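Local coordinates for protein oxidoreductase (Methanosarcina mazei, PDB 3KA7) that binds flavin-adenine dinucleotide and probably works as a flavin-dependent oxidoreductase of the amine oxidase family, its natural substrate not being established, at residues G37-L42 with S51-M56; F47-G52 with K325-C330; I282-A287 with L365-Y370. All blocks are in the same frame, centred on the assembly; numbering follows the deposited sequence.

Interaction 1: residues G37-L42 with S51-M56; sequences GRFTNL and SGAFHM. With FAD (flavin-adenine dinucleotide), chain B.
The methyl group of Ala53 lies against the ring of Phe39, CB to CD1 3.3 Å, and also touches the isoalloxazine at C4X of FAD. The two segments meet in the FAD-binding part of an amine-oxidase-type flavoprotein, where Gly37 to Phe39 run beside the pyrophosphate and ribityl chain, and 52-56 lines the flavin. A small side chain suits position 53, because it lies between the phenyl ring and the flavin. Ser51 ties the segments together. With chi1 at 54°, OG sits between its own backbone N and carbonyl carbon and points into the 37-40 turn. It donates to Gly37 O in the carbonyl plane, on a lone pair, at 2.7 Å, and accepts the N-H of Thr40; Ser51 N returns a bond to Thr40 O. Gly37, at positive phi (54°), lets the pyrophosphate oxygen O2A come close to its backbone. Arg38 serves the same phosphate twice: its N bonds O2A at 2.7 Å in a straight line, while NH2 reaches O1A at 2.8 Å. Asp399 and Pro375 hold NH1 of that guanidinium from outside the contact. Asn41 OD1, bonded mainly to Lys196 N, takes a weak bond from His55 NE2. Arg38 O accepts Ala53 N at 3.0 Å and, weakly, the ribityl O2' of FAD, and Phe54 N donates to flavin O4 at 3.2 Å.

Interaction 2: residues F47-G52 with K325-C330; sequences FQLSSG and KHLTMC. With FAD (flavin-adenine dinucleotide), chain B.
Phe47 and Leu327 bury the most surface here, and their side chains run past one another head to tail as they pack. The phenyl ring presents its edge: CD1 lies 4.1 Å from Leu327 CB, and CE1 approaches the backbone carbonyl His326 O at 3.8 Å. Chi1 of Phe47, -73°, sets CG beside the backbone N and anti to the carbonyl carbon, and the ring reaches the start of the other strand, where CZ meets the aliphatic CB of Lys325. A large flat hydrocarbon suits this place because it spans three consecutive residues at once. Leu327 answers with its two methyls. Leu327 CD1 presses on Leu49 CD2 at 3.4 Å, closer than two methyls normally come. Leu327 CD2 lies 3.4 Å from Gln48 O, a carbonyl oxygen that the contact buries without any polar partner in the model. No hydrogen bond joins the segments. Strand 47-50 belongs to a two-stranded antiparallel hairpin, and strand 326-334 to the large mixed sheet; strand 47-50 packs over the sheet, running nearly the same way as 326-330, with the short axes 8.6 Å apart and 18° from parallel. Phe47, Leu49 and Leu327 bridge this separation. Leu365 and Leu366 of strand 362-370, two places along in the same sheet, extend the apolar patch beside Leu49. Toward the flavin the hairpin strand ends in an ST turn, in which Ser50 OG accepts Gly52 N at 3.1 Å.

Interaction 3: residues I282-A287 with L365-Y370; sequences IKICLA and LLIQSY. With FAD (flavin-adenine dinucleotide), chain B.
The Tyr370 ring has the two flavin methyls over one face, FAD C8M standing 3.4 Å above the plane but off centre, while C7M lies 3.5 Å from CD2. Lys283 CE approaches the same ring obliquely, near CE2, and its amino group meets the hydroxyl: NZ to OH is 3.2 Å, a weak bond. The lysine chain starts anti to the backbone N (chi1 171°) and bends at chi3, which brings NZ back toward the hydroxyl. The Lys283 chain lies alongside that of Gln368. Beneath them strands 282-287 and 365-370 pair antiparallel at the edge of the large mixed sheet. Two straight backbone bonds join this pair, Lys283 N to Gln368 O and Gln368 N to Lys283 O, both 2.9 Å. Further along, Cys285 O receives Leu365 N at 2.8 Å and, more weakly, Leu366 N, the two residues facing one in a classic beta bulge. On the other face of the sheet Ile282 CG2 touches Ile367 CG2 at 3.7 Å, and branched side chains there pack under helix 342-356. A long side chain with a polar end suits position 283, since it can cross from the sheet to the FAD-binding loop. There NZ is satisfied by Gly52 O, with weaker bonds to Ser50 O and Tyr370 OH, which implies that Lys283 fixes the loop against the sheet.

All three contacts reach FAD, but from different layers. Interaction 1 is buried, and polar bonds hold its segments round FAD; interactions 2 and 3 are only partly buried. Interaction 2 joins layers by side-chain packing without a hydrogen bond, whereas interaction 3 joins neighbouring strands by backbone bonds. Interactions 1 and 2 share Ser51 and Gly52, and their strands 41-44 and 47-50 make one hairpin, with Leu42 N bonded to Leu49 O. Interaction 2 reaches, through strand 326-334, the sheet that holds interaction 3, pairing with 280-288 through Leu286 N and Thr328 O. Lys283 links the sheet of interaction 3 to the flavin loop of interaction 1.

Interaction 1: residues G37-L42 with S51-M56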
# COMPACT_ATOMS: atom_id res chain seq x y z
N GLY A 37 2.48 2.82 12.29
CA GLY A 37 2.60 3.79 11.20
C GLY A 37 1.29 3.88 10.43
O GLY A 37 0.22 4.03 11.02
N ARG A 38 1.38 3.79 9.10
CA ARG A 38 0.20 3.89 8.25
C ARG A 38 -0.55 2.56 8.08
O ARG A 38 -1.35 2.41 7.16
CB ARG A 38 0.58 4.49 6.89
CG ARG A 38 0.96 5.98 6.99
CD ARG A 38 1.60 6.51 5.68
NE ARG A 38 2.96 6.00 5.56
CZ ARG A 38 3.48 5.51 4.45
NH1 ARG A 38 2.75 5.44 3.33
NH2 ARG A 38 4.72 5.05 4.45
N PHE A 39 -0.30 1.62 8.99
CA PHE A 39 -0.94 0.31 8.92
C PHE A 39 -1.45 -0.14 10.29
O PHE A 39 -1.11 -1.24 10.76
CB PHE A 39 0.05 -0.73 8.39
CG PHE A 39 -0.61 -1.96 7.77
CD1 PHE A 39 -1.01 -1.95 6.45
CD2 PHE A 39 -0.80 -3.12 8.51
CE1 PHE A 39 -1.60 -3.07 5.87
CE2 PHE A 39 -1.39 -4.24 7.95
CZ PHE A 39 -1.79 -4.22 6.63
N THR A 40 -2.24 0.69 10.94
CA THR A 40 -2.85 0.27 12.20
C THR A 40 -4.24 0.89 12.33
O THR A 40 -4.72 1.57 11.43
CB THR A 40 -1.97 0.61 13.40
OG1 THR A 40 -2.45 -0.10 14.56
CG2 THR A 40 -1.97 2.10 13.63
N ASN A 41 -4.91 0.63 13.45
CA ASN A 41 -6.31 1.05 13.58
C ASN A 41 -6.42 2.42 14.24
O ASN A 41 -5.54 2.82 15.00
CB ASN A 41 -7.12 0.03 14.38
CG ASN A 41 -7.30 -1.29 13.65
OD1 ASN A 41 -6.59 -1.58 12.68
ND2 ASN A 41 -8.24 -2.10 14.12
N LEU A 42 -7.51 3.12 13.95
CA LEU A 42 -7.83 4.36 14.63
C LEU A 42 -9.27 4.24 15.10
O LEU A 42 -10.17 4.09 14.29
CB LEU A 42 -7.69 5.54 13.68
CG LEU A 42 -8.57 6.75 14.04
CD1 LEU A 42 -8.05 7.39 15.31
CD2 LEU A 42 -8.61 7.76 12.91
N SER A 51 -5.04 4.15 10.16
CA SER A 51 -4.07 5.22 9.97
C SER A 51 -3.60 5.33 8.51
O SER A 51 -2.74 6.14 8.18
CB SER A 51 -2.86 4.96 10.85
OG SER A 51 -2.37 3.66 10.59
N GLY A 52 -4.16 4.50 7.65
CA GLY A 52 -3.80 4.51 6.24
C GLY A 52 -4.51 3.39 5.51
O GLY A 52 -5.61 3.58 4.98
N ALA A 53 -3.87 2.22 5.50
CA ALA A 53 -4.32 1.07 4.72
C ALA A 53 -5.77 0.66 4.98
O ALA A 53 -6.29 0.78 6.09
CB ALA A 53 -3.38 -0.12 4.97
N PHE A 54 -6.42 0.15 3.94
CA PHE A 54 -7.85 -0.13 3.98
C PHE A 54 -8.11 -1.49 4.61
O PHE A 54 -8.99 -2.22 4.16
CB PHE A 54 -8.42 -0.10 2.56
CG PHE A 54 -8.71 1.29 2.02
CD1 PHE A 54 -9.96 1.58 1.48
CD2 PHE A 54 -7.75 2.28 2.00
CE1 PHE A 54 -10.23 2.84 0.94
CE2 PHE A 54 -8.02 3.54 1.46
CZ PHE A 54 -9.25 3.82 0.95
N HIS A 55 -7.36 -1.85 5.66
CA HIS A 55 -7.63 -3.13 6.36
C HIS A 55 -7.61 -4.33 5.42
O HIS A 55 -8.38 -5.29 5.58
CB HIS A 55 -8.97 -3.07 7.08
CG HIS A 55 -8.97 -2.16 8.28
ND1 HIS A 55 -10.03 -1.34 8.60
CD2 HIS A 55 -8.04 -1.96 9.24
CE1 HIS A 55 -9.75 -0.66 9.70
NE2 HIS A 55 -8.55 -1.02 10.11
N MSE A 56 -6.72 -4.30 4.43
CA MSE A 56 -6.72 -5.31 3.38
C MSE A 56 -5.30 -5.60 2.91
O MSE A 56 -4.48 -4.67 2.81
CB MSE A 56 -7.61 -4.82 2.23
CG MSE A 56 -7.83 -5.81 1.11
SE MSE A 56 -9.14 -5.13 -0.15
CE MSE A 56 -10.71 -6.00 0.65
PA FAD B . 5.32 3.69 7.88
O1A FAD B . 5.73 4.84 7.00
O2A FAD B . 3.83 3.40 7.97
O5B FAD B . 5.88 3.94 9.37
C5B FAD B . 7.01 4.77 9.56
C4B FAD B . 7.07 4.97 11.08
O4B FAD B . 8.22 5.71 11.45
C3B FAD B . 5.85 5.75 11.58
O3B FAD B . 5.19 5.02 12.60
C2B FAD B . 6.44 7.06 12.11
O2B FAD B . 5.72 7.58 13.21
C1B FAD B . 7.86 6.65 12.46
N9A FAD B . 8.85 7.74 12.42
C8A FAD B . 9.01 8.74 11.49
N7A FAD B . 10.10 9.48 11.84
C5A FAD B . 10.63 8.93 12.97
C6A FAD B . 11.71 9.28 13.77
N6A FAD B . 12.53 10.25 13.39
N1A FAD B . 11.99 8.51 14.88
C2A FAD B . 11.21 7.43 15.22
N3A FAD B . 10.13 7.09 14.43
C4A FAD B . 9.85 7.84 13.33
N1 FAD B . -1.39 -1.02 1.73
C2 FAD B . -1.95 -2.28 1.55
O2 FAD B . -1.22 -3.27 1.49
N3 FAD B . -3.32 -2.39 1.42
C4 FAD B . -4.13 -1.27 1.47
O4 FAD B . -5.36 -1.36 1.35
C4X FAD B . -3.57 -0.01 1.64
N5 FAD B . -4.38 1.12 1.67
C5X FAD B . -3.80 2.36 1.86
C6 FAD B . -4.60 3.50 1.91
C7 FAD B . -4.03 4.75 2.12
C7M FAD B . -4.92 5.97 2.16
C8 FAD B . -2.65 4.85 2.27
C8M FAD B . -1.99 6.18 2.50
C9 FAD B . -1.85 3.71 2.22
C9A FAD B . -2.43 2.46 2.02
N10 FAD B . -1.63 1.32 1.96
C10 FAD B . -2.19 0.09 1.78
C1' FAD B . -0.14 1.42 2.03
C2' FAD B . 0.31 1.07 3.46
O2' FAD B . -0.51 1.76 4.39
C3' FAD B . 1.77 1.47 3.63
O3' FAD B . 2.52 1.00 2.50
C4' FAD B . 2.46 0.94 4.88
O4' FAD B . 1.69 1.16 6.04
C5' FAD B . 3.77 1.71 5.03
O5' FAD B . 4.54 1.03 5.99
P FAD B . 6.07 1.43 6.20
O1P FAD B . 6.85 0.18 6.53
O2P FAD B . 6.62 2.23 5.04
O3P FAD B . 6.12 2.34 7.52

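Interaction 2: residues F47-G52 with K325-C330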
# COMPACT_ATOMS: atom_id res chain seq x y z
N PHE A 47 -16.12 3.05 15.38
CA PHE A 47 -15.58 2.34 14.22
C PHE A 47 -14.08 2.13 14.38
O PHE A 47 -13.39 2.96 14.98
CB PHE A 47 -15.80 3.15 12.94
CG PHE A 47 -17.23 3.16 12.47
CD1 PHE A 47 -17.64 2.29 11.47
CD2 PHE A 47 -18.15 4.05 13.00
CE1 PHE A 47 -18.95 2.29 11.01
CE2 PHE A 47 -19.46 4.06 12.55
CZ PHE A 47 -19.86 3.18 11.56
N GLN A 48 -13.57 1.03 13.83
CA GLN A 48 -12.13 0.83 13.72
C GLN A 48 -11.68 1.30 12.34
O GLN A 48 -11.64 0.51 11.40
CB GLN A 48 -11.76 -0.64 13.92
CG GLN A 48 -11.89 -1.13 15.36
CD GLN A 48 -10.98 -0.38 16.32
OE1 GLN A 48 -11.45 0.31 17.23
NE2 GLN A 48 -9.67 -0.52 16.13
N LEU A 49 -11.40 2.59 12.22
CA LEU A 49 -10.84 3.13 10.99
C LEU A 49 -9.35 2.77 10.99
O LEU A 49 -8.89 1.98 11.82
CB LEU A 49 -11.06 4.65 10.91
CG LEU A 49 -12.52 5.13 11.04
CD1 LEU A 49 -12.65 6.65 10.78
CD2 LEU A 49 -13.42 4.32 10.09
N SER A 50 -8.58 3.35 10.08
CA SER A 50 -7.16 3.04 10.05
C SER A 50 -6.33 4.29 9.87
O SER A 50 -6.83 5.35 9.49
CB SER A 50 -6.83 2.07 8.92
OG SER A 50 -6.72 2.75 7.68
N SER A 51 -5.04 4.15 10.16
CA SER A 51 -4.07 5.22 9.97
C SER A 51 -3.60 5.33 8.51
O SER A 51 -2.74 6.14 8.18
CB SER A 51 -2.86 4.96 10.85
OG SER A 51 -2.37 3.66 10.59
N GLY A 52 -4.16 4.50 7.65
CA GLY A 52 -3.80 4.51 6.24
C GLY A 52 -4.51 3.39 5.51
O GLY A 52 -5.61 3.58 4.98
N LYS A 325 -24.13 -1.58 11.48
CA LYS A 325 -23.44 -0.62 10.62
C LYS A 325 -22.40 -1.36 9.79
O LYS A 325 -21.89 -2.39 10.22
CB LYS A 325 -22.75 0.47 11.45
CG LYS A 325 -23.70 1.40 12.21
CD LYS A 325 -24.71 2.05 11.28
CE LYS A 325 -25.75 2.84 12.06
NZ LYS A 325 -25.15 4.00 12.79
N HIS A 326 -22.11 -0.83 8.61
CA HIS A 326 -20.96 -1.30 7.84
C HIS A 326 -19.95 -0.16 7.72
O HIS A 326 -20.32 1.02 7.75
CB HIS A 326 -21.36 -1.78 6.44
CG HIS A 326 -21.82 -3.21 6.41
ND1 HIS A 326 -20.97 -4.27 6.64
CD2 HIS A 326 -23.04 -3.75 6.17
CE1 HIS A 326 -21.65 -5.40 6.55
NE2 HIS A 326 -22.90 -5.11 6.26
N LEU A 327 -18.68 -0.52 7.60
CA LEU A 327 -17.63 0.45 7.32
C LEU A 327 -17.28 0.31 5.86
O LEU A 327 -16.76 -0.72 5.43
CB LEU A 327 -16.40 0.14 8.17
CG LEU A 327 -15.14 0.99 7.93
CD1 LEU A 327 -15.45 2.51 7.97
CD2 LEU A 327 -14.04 0.61 8.93
N THR A 328 -17.57 1.35 5.09
CA THR A 328 -17.29 1.35 3.66
C THR A 328 -16.27 2.44 3.40
O THR A 328 -16.50 3.61 3.75
CB THR A 328 -18.56 1.62 2.87
OG1 THR A 328 -19.58 0.70 3.28
CG2 THR A 328 -18.31 1.47 1.36
N MSE A 329 -15.13 2.06 2.82
CA MSE A 329 -14.04 3.00 2.57
C MSE A 329 -13.73 3.15 1.09
O MSE A 329 -13.62 2.16 0.37
CB MSE A 329 -12.79 2.61 3.37
CG MSE A 329 -13.03 2.65 4.87
SE MSE A 329 -11.44 2.26 5.90
CE MSE A 329 -11.15 0.45 5.39
N CYS A 330 -13.59 4.40 0.65
CA CYS A 330 -13.39 4.74 -0.75
C CYS A 330 -12.01 5.34 -0.94
O CYS A 330 -11.53 6.08 -0.08
CB CYS A 330 -14.41 5.80 -1.17
SG CYS A 330 -16.12 5.38 -0.72
PA FAD B . 5.32 3.69 7.88
O1A FAD B . 5.73 4.84 7.00
O2A FAD B . 3.83 3.40 7.97
O5B FAD B . 5.88 3.94 9.37
C5B FAD B . 7.01 4.77 9.56
C4B FAD B . 7.07 4.97 11.08
O4B FAD B . 8.22 5.71 11.45
C3B FAD B . 5.85 5.75 11.58
O3B FAD B . 5.19 5.02 12.60
C2B FAD B . 6.44 7.06 12.11
O2B FAD B . 5.72 7.58 13.21
C1B FAD B . 7.86 6.65 12.46
N9A FAD B . 8.85 7.74 12.42
C8A FAD B . 9.01 8.74 11.49
N7A FAD B . 10.10 9.48 11.84
C5A FAD B . 10.63 8.93 12.97
C6A FAD B . 11.71 9.28 13.77
N6A FAD B . 12.53 10.25 13.39
N1A FAD B . 11.99 8.51 14.88
C2A FAD B . 11.21 7.43 15.22
N3A FAD B . 10.13 7.09 14.43
C4A FAD B . 9.85 7.84 13.33
N1 FAD B . -1.39 -1.02 1.73
C2 FAD B . -1.95 -2.28 1.55
O2 FAD B . -1.22 -3.27 1.49
N3 FAD B . -3.32 -2.39 1.42
C4 FAD B . -4.13 -1.27 1.47
O4 FAD B . -5.36 -1.36 1.35
C4X FAD B . -3.57 -0.01 1.64
N5 FAD B . -4.38 1.12 1.67
C5X FAD B . -3.80 2.36 1.86
C6 FAD B . -4.60 3.50 1.91
C7 FAD B . -4.03 4.75 2.12
C7M FAD B . -4.92 5.97 2.16
C8 FAD B . -2.65 4.85 2.27
C8M FAD B . -1.99 6.18 2.50
C9 FAD B . -1.85 3.71 2.22
C9A FAD B . -2.43 2.46 2.02
N10 FAD B . -1.63 1.32 1.96
C10 FAD B . -2.19 0.09 1.78
C1' FAD B . -0.14 1.42 2.03
C2' FAD B . 0.31 1.07 3.46
O2' FAD B . -0.51 1.76 4.39
C3' FAD B . 1.77 1.47 3.63
O3' FAD B . 2.52 1.00 2.50
C4' FAD B . 2.46 0.94 4.88
O4' FAD B . 1.69 1.16 6.04
C5' FAD B . 3.77 1.71 5.03
O5' FAD B . 4.54 1.03 5.99
P FAD B . 6.07 1.43 6.20
O1P FAD B . 6.85 0.18 6.53
O2P FAD B . 6.62 2.23 5.04
O3P FAD B . 6.12 2.34 7.52

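Interaction 3: residues I282-A287 with L365-Y370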
# COMPACT_ATOMS: atom_id res chain seq x y z
N ILE A 282 -6.84 10.30 -1.40
CA ILE A 282 -7.81 10.67 -0.39
C ILE A 282 -8.71 9.48 -0.09
O ILE A 282 -9.20 8.83 -1.01
CB ILE A 282 -8.67 11.84 -0.84
CG1 ILE A 282 -7.84 13.11 -0.96
CG2 ILE A 282 -9.84 12.03 0.13
CD1 ILE A 282 -8.46 14.12 -1.91
N LYS A 283 -8.91 9.21 1.19
CA LYS A 283 -9.74 8.12 1.67
C LYS A 283 -11.01 8.71 2.30
O LYS A 283 -10.92 9.58 3.18
CB LYS A 283 -8.96 7.32 2.73
CG LYS A 283 -9.79 6.28 3.47
CD LYS A 283 -8.94 5.41 4.40
CE LYS A 283 -7.94 6.22 5.20
NZ LYS A 283 -7.33 5.37 6.27
N ILE A 284 -12.17 8.27 1.84
CA ILE A 284 -13.44 8.69 2.41
C ILE A 284 -14.07 7.50 3.12
O ILE A 284 -14.36 6.49 2.47
CB ILE A 284 -14.40 9.23 1.32
CG1 ILE A 284 -13.77 10.44 0.61
CG2 ILE A 284 -15.77 9.58 1.93
CD1 ILE A 284 -14.60 10.96 -0.55
N CYS A 285 -14.26 7.62 4.43
CA CYS A 285 -14.85 6.53 5.23
C CYS A 285 -16.33 6.81 5.45
O CYS A 285 -16.69 7.91 5.86
CB CYS A 285 -14.15 6.44 6.58
SG CYS A 285 -12.36 6.09 6.43
N LEU A 286 -17.17 5.82 5.16
CA LEU A 286 -18.62 5.98 5.28
C LEU A 286 -19.13 5.11 6.41
O LEU A 286 -18.71 3.97 6.56
CB LEU A 286 -19.32 5.56 3.98
CG LEU A 286 -18.80 6.18 2.68
CD1 LEU A 286 -19.55 5.63 1.48
CD2 LEU A 286 -18.87 7.72 2.71
N ALA A 287 -20.04 5.66 7.21
CA ALA A 287 -20.74 4.89 8.21
C ALA A 287 -22.05 4.46 7.55
O ALA A 287 -22.96 5.26 7.41
CB ALA A 287 -21.01 5.74 9.44
N LEU A 365 -18.22 9.59 7.45
CA LEU A 365 -17.69 9.50 8.80
C LEU A 365 -16.42 10.33 8.97
O LEU A 365 -16.30 11.10 9.92
CB LEU A 365 -17.43 8.02 9.15
CG LEU A 365 -16.96 7.61 10.55
CD1 LEU A 365 -17.94 8.03 11.65
CD2 LEU A 365 -16.67 6.11 10.60
N LEU A 366 -15.47 10.16 8.05
CA LEU A 366 -14.20 10.86 8.15
C LEU A 366 -13.55 10.86 6.78
O LEU A 366 -13.63 9.87 6.05
CB LEU A 366 -13.27 10.17 9.16
CG LEU A 366 -11.97 10.90 9.52
CD1 LEU A 366 -12.27 12.24 10.20
CD2 LEU A 366 -11.08 10.03 10.40
N ILE A 367 -12.91 11.97 6.43
CA ILE A 367 -12.13 12.04 5.19
C ILE A 367 -10.69 12.27 5.59
O ILE A 367 -10.41 13.15 6.41
CB ILE A 367 -12.64 13.20 4.31
CG1 ILE A 367 -14.12 12.98 3.98
CG2 ILE A 367 -11.79 13.36 3.02
CD1 ILE A 367 -14.74 14.16 3.25
N GLN A 368 -9.78 11.45 5.07
CA GLN A 368 -8.36 11.53 5.41
C GLN A 368 -7.52 11.66 4.13
O GLN A 368 -7.68 10.86 3.21
CB GLN A 368 -7.95 10.27 6.18
CG GLN A 368 -8.76 10.07 7.50
CD GLN A 368 -8.65 8.67 8.08
OE1 GLN A 368 -7.94 8.44 9.06
NE2 GLN A 368 -9.37 7.72 7.48
N SER A 369 -6.63 12.66 4.09
CA SER A 369 -5.81 12.89 2.90
C SER A 369 -4.36 12.50 3.16
O SER A 369 -3.84 12.72 4.27
CB SER A 369 -5.86 14.35 2.46
OG SER A 369 -7.19 14.73 2.11
N TYR A 370 -3.70 11.95 2.15
CA TYR A 370 -2.34 11.45 2.29
C TYR A 370 -1.45 11.93 1.16
O TYR A 370 -1.80 11.81 -0.01
CB TYR A 370 -2.34 9.92 2.31
CG TYR A 370 -3.14 9.37 3.46
CD1 TYR A 370 -2.51 8.99 4.64
CD2 TYR A 370 -4.51 9.23 3.37
CE1 TYR A 370 -3.24 8.50 5.72
CE2 TYR A 370 -5.25 8.74 4.44
CZ TYR A 370 -4.61 8.37 5.60
OH TYR A 370 -5.34 7.88 6.66
PA FAD B . 5.32 3.69 7.88
O1A FAD B . 5.73 4.84 7.00
O2A FAD B . 3.83 3.40 7.97
O5B FAD B . 5.88 3.94 9.37
C5B FAD B . 7.01 4.77 9.56
C4B FAD B . 7.07 4.97 11.08
O4B FAD B . 8.22 5.71 11.45
C3B FAD B . 5.85 5.75 11.58
O3B FAD B . 5.19 5.02 12.60
C2B FAD B . 6.44 7.06 12.11
O2B FAD B . 5.72 7.58 13.21
C1B FAD B . 7.86 6.65 12.46
N9A FAD B . 8.85 7.74 12.42
C8A FAD B . 9.01 8.74 11.49
N7A FAD B . 10.10 9.48 11.84
C5A FAD B . 10.63 8.93 12.97
C6A FAD B . 11.71 9.28 13.77
N6A FAD B . 12.53 10.25 13.39
N1A FAD B . 11.99 8.51 14.88
C2A FAD B . 11.21 7.43 15.22
N3A FAD B . 10.13 7.09 14.43
C4A FAD B . 9.85 7.84 13.33
N1 FAD B . -1.39 -1.02 1.73
C2 FAD B . -1.95 -2.28 1.55
O2 FAD B . -1.22 -3.27 1.49
N3 FAD B . -3.32 -2.39 1.42
C4 FAD B . -4.13 -1.27 1.47
O4 FAD B . -5.36 -1.36 1.35
C4X FAD B . -3.57 -0.01 1.64
N5 FAD B . -4.38 1.12 1.67
C5X FAD B . -3.80 2.36 1.86
C6 FAD B . -4.60 3.50 1.91
C7 FAD B . -4.03 4.75 2.12
C7M FAD B . -4.92 5.97 2.16
C8 FAD B . -2.65 4.85 2.27
C8M FAD B . -1.99 6.18 2.50
C9 FAD B . -1.85 3.71 2.22
C9A FAD B . -2.43 2.46 2.02
N10 FAD B . -1.63 1.32 1.96
C10 FAD B . -2.19 0.09 1.78
C1' FAD B . -0.14 1.42 2.03
C2' FAD B . 0.31 1.07 3.46
O2' FAD B . -0.51 1.76 4.39
C3' FAD B . 1.77 1.47 3.63
O3' FAD B . 2.52 1.00 2.50
C4' FAD B . 2.46 0.94 4.88
O4' FAD B . 1.69 1.16 6.04
C5' FAD B . 3.77 1.71 5.03
O5' FAD B . 4.54 1.03 5.99
P FAD B . 6.07 1.43 6.20
O1P FAD B . 6.85 0.18 6.53
O2P FAD B . 6.62 2.23 5.04
O3P FAD B . 6.12 2.34 7.52